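Local coordinates for siderophore-interacting protein (Aeromonas hydrophila, PDB 6K2L), which binds FAD and probably uses the flavin to reduce ferric siderophores and so release their iron, at residues 24-38 with 88-101. The protein carries 1 engineered substitution. Sequence-based numbering, arbitrary orientation.
With FAD (flavin-adenine dinucleotide), chain C.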
# COMPACT_ATOMS: atom_id res chain seq x y z
N HIS A 24 20.42 -10.84 7.86
CA HIS A 24 19.47 -11.88 8.20
C HIS A 24 18.04 -11.55 7.75
O HIS A 24 17.08 -12.01 8.36
CB HIS A 24 19.49 -12.18 9.68
CG HIS A 24 20.79 -12.75 10.15
ND1 HIS A 24 21.90 -11.97 10.37
CD2 HIS A 24 21.16 -14.03 10.40
CE1 HIS A 24 22.90 -12.74 10.76
NE2 HIS A 24 22.48 -13.99 10.79
N LEU A 25 17.90 -10.76 6.70
CA LEU A 25 16.59 -10.46 6.14
C LEU A 25 16.75 -10.44 4.62
O LEU A 25 17.42 -9.57 4.06
CB LEU A 25 16.04 -9.13 6.67
CG LEU A 25 14.53 -9.01 6.42
CD1 LEU A 25 13.75 -10.04 7.26
CD2 LEU A 25 13.99 -7.59 6.61
N ARG A 26 16.15 -11.41 3.96
CA ARG A 26 16.39 -11.65 2.54
C ARG A 26 15.10 -11.40 1.77
O ARG A 26 14.10 -12.09 1.99
CB ARG A 26 16.90 -13.07 2.32
CG ARG A 26 17.22 -13.37 0.87
CD ARG A 26 17.95 -14.69 0.74
NE ARG A 26 19.38 -14.48 0.96
CZ ARG A 26 20.22 -15.40 1.41
NH1 ARG A 26 19.79 -16.63 1.67
NH2 ARG A 26 21.49 -15.09 1.59
N ARG A 27 15.11 -10.40 0.90
CA ARG A 27 13.95 -10.01 0.10
C ARG A 27 13.97 -10.79 -1.20
O ARG A 27 14.83 -10.55 -2.07
CB ARG A 27 13.95 -8.51 -0.19
CG ARG A 27 12.87 -8.06 -1.19
CD ARG A 27 12.48 -6.58 -0.99
NE ARG A 27 12.38 -6.28 0.43
CZ ARG A 27 12.72 -5.12 1.00
NH1 ARG A 27 13.18 -4.11 0.26
NH2 ARG A 27 12.59 -4.99 2.33
N ILE A 28 13.03 -11.72 -1.36
CA ILE A 28 12.91 -12.54 -2.55
C ILE A 28 11.76 -11.98 -3.37
O ILE A 28 10.65 -11.80 -2.86
CB ILE A 28 12.69 -14.01 -2.19
CG1 ILE A 28 13.93 -14.56 -1.48
CG2 ILE A 28 12.33 -14.76 -3.42
CD1 ILE A 28 13.73 -15.95 -0.85
N CYS A 29 12.04 -11.66 -4.62
CA CYS A 29 11.05 -11.05 -5.50
C CYS A 29 10.57 -12.10 -6.48
O CYS A 29 11.36 -12.68 -7.22
CB CYS A 29 11.65 -9.86 -6.24
SG CYS A 29 10.57 -9.33 -7.58
N LEU A 30 9.27 -12.33 -6.49
CA LEU A 30 8.67 -13.41 -7.24
C LEU A 30 7.80 -12.82 -8.33
O LEU A 30 7.23 -11.74 -8.17
CB LEU A 30 7.85 -14.30 -6.32
CG LEU A 30 8.71 -14.97 -5.24
CD1 LEU A 30 7.94 -15.00 -3.96
CD2 LEU A 30 9.03 -16.35 -5.69
N THR A 31 7.74 -13.51 -9.45
CA THR A 31 7.00 -13.00 -10.59
C THR A 31 6.30 -14.15 -11.29
O THR A 31 6.74 -15.30 -11.22
CB THR A 31 7.92 -12.27 -11.57
OG1 THR A 31 7.14 -11.81 -12.69
CG2 THR A 31 9.07 -13.17 -12.07
N SER A 32 5.19 -13.81 -11.95
CA SER A 32 4.37 -14.68 -12.78
C SER A 32 3.34 -13.84 -13.52
O SER A 32 2.84 -12.84 -12.97
CB SER A 32 3.64 -15.74 -11.97
OG SER A 32 3.25 -16.84 -12.79
N PRO A 33 3.02 -14.19 -14.76
CA PRO A 33 1.86 -13.56 -15.42
C PRO A 33 0.55 -13.84 -14.71
O PRO A 33 -0.41 -13.09 -14.89
CB PRO A 33 1.89 -14.18 -16.83
CG PRO A 33 3.36 -14.50 -17.03
CD PRO A 33 3.81 -15.01 -15.70
N GLU A 34 0.49 -14.89 -13.88
CA GLU A 34 -0.65 -15.14 -13.02
C GLU A 34 -0.82 -14.10 -11.91
O GLU A 34 -1.79 -14.19 -11.14
CB GLU A 34 -0.48 -16.52 -12.38
CG GLU A 34 -1.22 -17.63 -13.09
CD GLU A 34 -1.03 -18.94 -12.37
OE1 GLU A 34 0.13 -19.43 -12.30
OE2 GLU A 34 -2.04 -19.47 -11.84
N LEU A 35 0.10 -13.13 -11.77
CA LEU A 35 -0.06 -12.09 -10.76
C LEU A 35 -0.93 -10.93 -11.23
O LEU A 35 -1.27 -10.06 -10.42
CB LEU A 35 1.31 -11.56 -10.33
CG LEU A 35 2.11 -12.56 -9.49
CD1 LEU A 35 3.42 -11.95 -9.03
CD2 LEU A 35 1.26 -13.06 -8.33
N ALA A 36 -1.33 -10.93 -12.51
CA ALA A 36 -2.05 -9.79 -13.08
C ALA A 36 -3.42 -9.58 -12.42
O ALA A 36 -3.84 -8.44 -12.22
CB ALA A 36 -2.21 -10.00 -14.58
N ASP A 37 -4.12 -10.65 -12.06
CA ASP A 37 -5.40 -10.51 -11.37
C ASP A 37 -5.29 -10.75 -9.86
O ASP A 37 -6.32 -10.91 -9.19
CB ASP A 37 -6.43 -11.45 -11.98
CG ASP A 37 -5.93 -12.86 -12.06
OD1 ASP A 37 -4.73 -13.03 -11.76
OD2 ASP A 37 -6.70 -13.78 -12.41
N TYR A 38 -4.09 -10.79 -9.33
CA TYR A 38 -3.91 -11.04 -7.90
C TYR A 38 -4.50 -9.87 -7.11
O TYR A 38 -4.24 -8.72 -7.45
CB TYR A 38 -2.42 -11.21 -7.57
CG TYR A 38 -2.16 -11.83 -6.22
CD1 TYR A 38 -2.21 -13.21 -6.04
CD2 TYR A 38 -1.85 -11.05 -5.12
CE1 TYR A 38 -1.97 -13.77 -4.80
CE2 TYR A 38 -1.61 -11.59 -3.89
CZ TYR A 38 -1.67 -12.96 -3.73
OH TYR A 38 -1.45 -13.52 -2.50
N PHE A 88 3.83 -5.47 -3.37
CA PHE A 88 3.25 -6.08 -4.56
C PHE A 88 3.10 -5.01 -5.64
O PHE A 88 2.46 -3.99 -5.40
CB PHE A 88 1.89 -6.73 -4.27
CG PHE A 88 1.18 -7.21 -5.50
CD1 PHE A 88 1.72 -8.20 -6.31
CD2 PHE A 88 -0.04 -6.63 -5.88
CE1 PHE A 88 1.05 -8.62 -7.48
CE2 PHE A 88 -0.72 -7.05 -7.04
CZ PHE A 88 -0.17 -8.03 -7.85
N ARG A 89 3.70 -5.25 -6.81
CA ARG A 89 3.68 -4.33 -7.95
C ARG A 89 2.96 -5.02 -9.11
O ARG A 89 3.55 -5.83 -9.84
CB ARG A 89 5.10 -3.91 -8.34
CG ARG A 89 5.79 -3.09 -7.25
CD ARG A 89 7.26 -2.80 -7.56
NE ARG A 89 8.09 -4.01 -7.61
CZ ARG A 89 8.70 -4.55 -6.55
NH1 ARG A 89 8.55 -4.02 -5.34
NH2 ARG A 89 9.45 -5.64 -6.70
N ARG A 90 1.67 -4.72 -9.24
CA ARG A 90 0.83 -5.38 -10.24
C ARG A 90 1.38 -5.20 -11.65
O ARG A 90 1.52 -6.17 -12.41
CB ARG A 90 -0.59 -4.85 -10.16
CG ARG A 90 -1.59 -5.72 -10.85
CD ARG A 90 -2.95 -5.07 -10.80
NE ARG A 90 -3.53 -5.16 -9.47
CZ ARG A 90 -3.94 -6.30 -8.92
NH1 ARG A 90 -3.80 -7.43 -9.59
NH2 ARG A 90 -4.47 -6.30 -7.71
N GLU A 91 1.68 -3.95 -12.03
CA GLU A 91 2.16 -3.66 -13.38
C GLU A 91 3.42 -4.46 -13.71
O GLU A 91 3.53 -5.05 -14.79
CB GLU A 91 2.42 -2.16 -13.53
CG GLU A 91 2.71 -1.68 -14.95
CD GLU A 91 2.34 -0.20 -15.17
OE1 GLU A 91 1.16 0.17 -14.96
OE2 GLU A 91 3.23 0.60 -15.55
N ALA A 92 4.36 -4.54 -12.76
CA ALA A 92 5.59 -5.28 -12.99
C ALA A 92 5.40 -6.78 -12.86
O ALA A 92 6.34 -7.53 -13.15
CB ALA A 92 6.66 -4.80 -12.01
N LEU A 93 4.22 -7.22 -12.41
CA LEU A 93 3.95 -8.62 -12.09
C LEU A 93 4.95 -9.15 -11.06
O LEU A 93 5.49 -10.25 -11.19
CB LEU A 93 3.95 -9.47 -13.36
CG LEU A 93 2.82 -9.19 -14.38
CD1 LEU A 93 3.20 -9.70 -15.74
CD2 LEU A 93 1.46 -9.76 -13.94
N GLU A 94 5.18 -8.37 -10.00
CA GLU A 94 6.17 -8.74 -8.99
C GLU A 94 5.54 -8.75 -7.61
O GLU A 94 4.67 -7.93 -7.31
CB GLU A 94 7.37 -7.77 -9.00
CG GLU A 94 8.37 -8.02 -10.13
CD GLU A 94 9.34 -6.85 -10.32
OE1 GLU A 94 9.79 -6.29 -9.29
OE2 GLU A 94 9.66 -6.50 -11.49
N LEU A 95 6.01 -9.66 -6.76
CA LEU A 95 5.55 -9.82 -5.39
C LEU A 95 6.76 -10.11 -4.51
O LEU A 95 7.50 -11.05 -4.78
CB LEU A 95 4.53 -10.96 -5.30
CG LEU A 95 3.84 -11.03 -3.93
CD1 LEU A 95 2.37 -11.18 -4.08
CD2 LEU A 95 4.44 -12.15 -3.08
N ASP A 96 6.96 -9.32 -3.45
CA ASP A 96 8.13 -9.42 -2.57
C ASP A 96 7.79 -10.12 -1.26
O ASP A 96 6.88 -9.71 -0.55
CB ASP A 96 8.66 -8.02 -2.21
CG ASP A 96 9.42 -7.38 -3.33
OD1 ASP A 96 9.79 -8.13 -4.26
OD2 ASP A 96 9.63 -6.14 -3.28
N ILE A 97 8.56 -11.14 -0.91
CA ILE A 97 8.46 -11.73 0.42
C ILE A 97 9.82 -11.63 1.09
O ILE A 97 10.83 -12.01 0.49
CB ILE A 97 8.02 -13.19 0.35
CG1 ILE A 97 6.71 -13.29 -0.41
CG2 ILE A 97 7.86 -13.73 1.75
CD1 ILE A 97 6.32 -14.77 -0.74
N ASP A 98 9.84 -11.14 2.35
CA ASP A 98 11.08 -11.01 3.13
C ASP A 98 11.23 -12.13 4.16
O ASP A 98 10.42 -12.25 5.09
CB ASP A 98 11.13 -9.67 3.86
CG ASP A 98 11.30 -8.47 2.93
OD1 ASP A 98 11.45 -8.63 1.69
OD2 ASP A 98 11.27 -7.34 3.48
N PHE A 99 12.32 -12.90 4.05
CA PHE A 99 12.59 -14.07 4.88
C PHE A 99 13.57 -13.72 6.00
O PHE A 99 14.68 -13.25 5.73
CB PHE A 99 13.17 -15.20 4.02
CG PHE A 99 12.13 -15.92 3.21
CD1 PHE A 99 11.60 -15.33 2.05
CD2 PHE A 99 11.66 -17.17 3.60
CE1 PHE A 99 10.61 -15.98 1.32
CE2 PHE A 99 10.68 -17.82 2.86
CZ PHE A 99 10.16 -17.23 1.72
N ALA A 100 13.17 -13.97 7.26
CA ALA A 100 14.09 -13.84 8.40
C ALA A 100 15.02 -15.06 8.42
O ALA A 100 14.62 -16.14 8.85
CB ALA A 100 13.34 -13.71 9.72
N LEU A 101 16.25 -14.88 7.94
CA LEU A 101 17.23 -15.97 7.84
C LEU A 101 17.58 -16.52 9.23
O LEU A 101 17.70 -15.77 10.20
CB LEU A 101 18.50 -15.48 7.13
CG LEU A 101 18.43 -15.12 5.63
CD1 LEU A 101 19.81 -14.86 5.03
CD2 LEU A 101 17.66 -16.16 4.79
PA FAD C . 10.19 -24.14 10.97
O1A FAD C . 10.29 -25.40 10.17
O2A FAD C . 8.77 -23.65 11.29
O5B FAD C . 10.90 -24.21 12.43
C5B FAD C . 12.23 -24.75 12.61
C4B FAD C . 12.89 -24.25 13.87
O4B FAD C . 13.41 -22.92 13.66
C3B FAD C . 12.02 -24.15 15.13
O3B FAD C . 12.80 -24.47 16.28
C2B FAD C . 11.57 -22.68 15.11
O2B FAD C . 11.28 -22.13 16.40
C1B FAD C . 12.80 -21.99 14.54
N9A FAD C . 12.47 -20.83 13.74
C8A FAD C . 11.43 -20.70 12.86
N7A FAD C . 11.39 -19.54 12.24
C5A FAD C . 12.49 -18.87 12.75
C6A FAD C . 13.01 -17.58 12.50
N6A FAD C . 12.49 -16.74 11.62
N1A FAD C . 14.12 -17.21 13.19
C2A FAD C . 14.65 -18.06 14.07
N3A FAD C . 14.25 -19.30 14.38
C4A FAD C . 13.17 -19.65 13.68
N1 FAD C . 8.42 -15.14 8.94
C2 FAD C . 9.25 -14.48 8.08
O2 FAD C . 10.45 -14.75 7.99
N3 FAD C . 8.75 -13.47 7.27
C4 FAD C . 7.45 -13.03 7.24
O4 FAD C . 7.12 -12.12 6.47
C4X FAD C . 6.57 -13.74 8.16
N5 FAD C . 5.29 -13.39 8.19
C5X FAD C . 4.46 -14.05 9.06
C6 FAD C . 3.13 -13.68 9.13
C7 FAD C . 2.25 -14.30 10.01
C7M FAD C . 0.80 -13.88 10.03
C8 FAD C . 2.72 -15.35 10.83
C8M FAD C . 1.79 -16.09 11.76
C9 FAD C . 4.05 -15.74 10.75
C9A FAD C . 4.93 -15.09 9.89
N10 FAD C . 6.29 -15.44 9.82
C10 FAD C . 7.15 -14.77 8.97
C1' FAD C . 6.83 -16.50 10.69
C2' FAD C . 7.21 -17.79 9.96
O2' FAD C . 6.05 -18.51 9.53
C3' FAD C . 8.04 -18.66 10.91
O3' FAD C . 9.33 -18.07 11.05
C4' FAD C . 8.20 -20.11 10.47
O4' FAD C . 8.45 -20.92 11.63
C5' FAD C . 9.30 -20.27 9.44
O5' FAD C . 9.29 -21.61 8.94
P FAD C . 10.63 -22.43 8.74
O1P FAD C . 10.27 -23.62 7.85
O2P FAD C . 11.73 -21.59 8.26
O3P FAD C . 10.95 -22.96 10.22
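Strands 25-31 and 94-100 run antiparallel, their axes 4.4 Å apart at closest approach, and paired backbone bonds tie R26 to F99, I28 to I97 and L30 to L95. They are neighbours in the six-stranded antiparallel barrel of the FAD-binding domain. On the face bearing R27, C29, D96 and D98, R27 lies alongside D98 and grips it side-on: NE reaches the syn lone pair of OD1 at 2.8 Å, while NH2 meets OD2 at 2.9 Å. The guanidinium and carboxylate planes are nearly coplanar, 17° apart. An extended start to the R27 chain (chi1 171°) followed by a bend at chi3 brings the guanidinium there. Further along this face R89 bridges E94 and D96, its NH2 2.7 Å from OE1 of E94, and C29 SG packs against E94. The opposite face is mostly apolar, with R26 at its end: L30 CD1 touches I97 CD1 at 3.6 Å, and the end of I28 meets the F99 ring obliquely. Near the strand end, L101 CD1 sits over the guanidinium face of R26, whose NE pairs with D20. Past T31, L35 CD1 packs on L95 CB, L93 CD2 lies against A36 CB, and the Y38 ring turns an edge to the face of F88, planes 57° apart. R90 NH1 also donates to A36 O. Backbone atoms of strand 94-100 read the flavin: FAD N3 donates to D98 O (3.0 Å) and A100 N to FAD O2. Because D98 and A100 sit in non-hydrogen-bonded pairs with R27 and L25, D98 O and A100 N point away from strand 25-31 and can serve the flavin's pyrimidine edge, while R27 probably neutralises the D98 carboxylate.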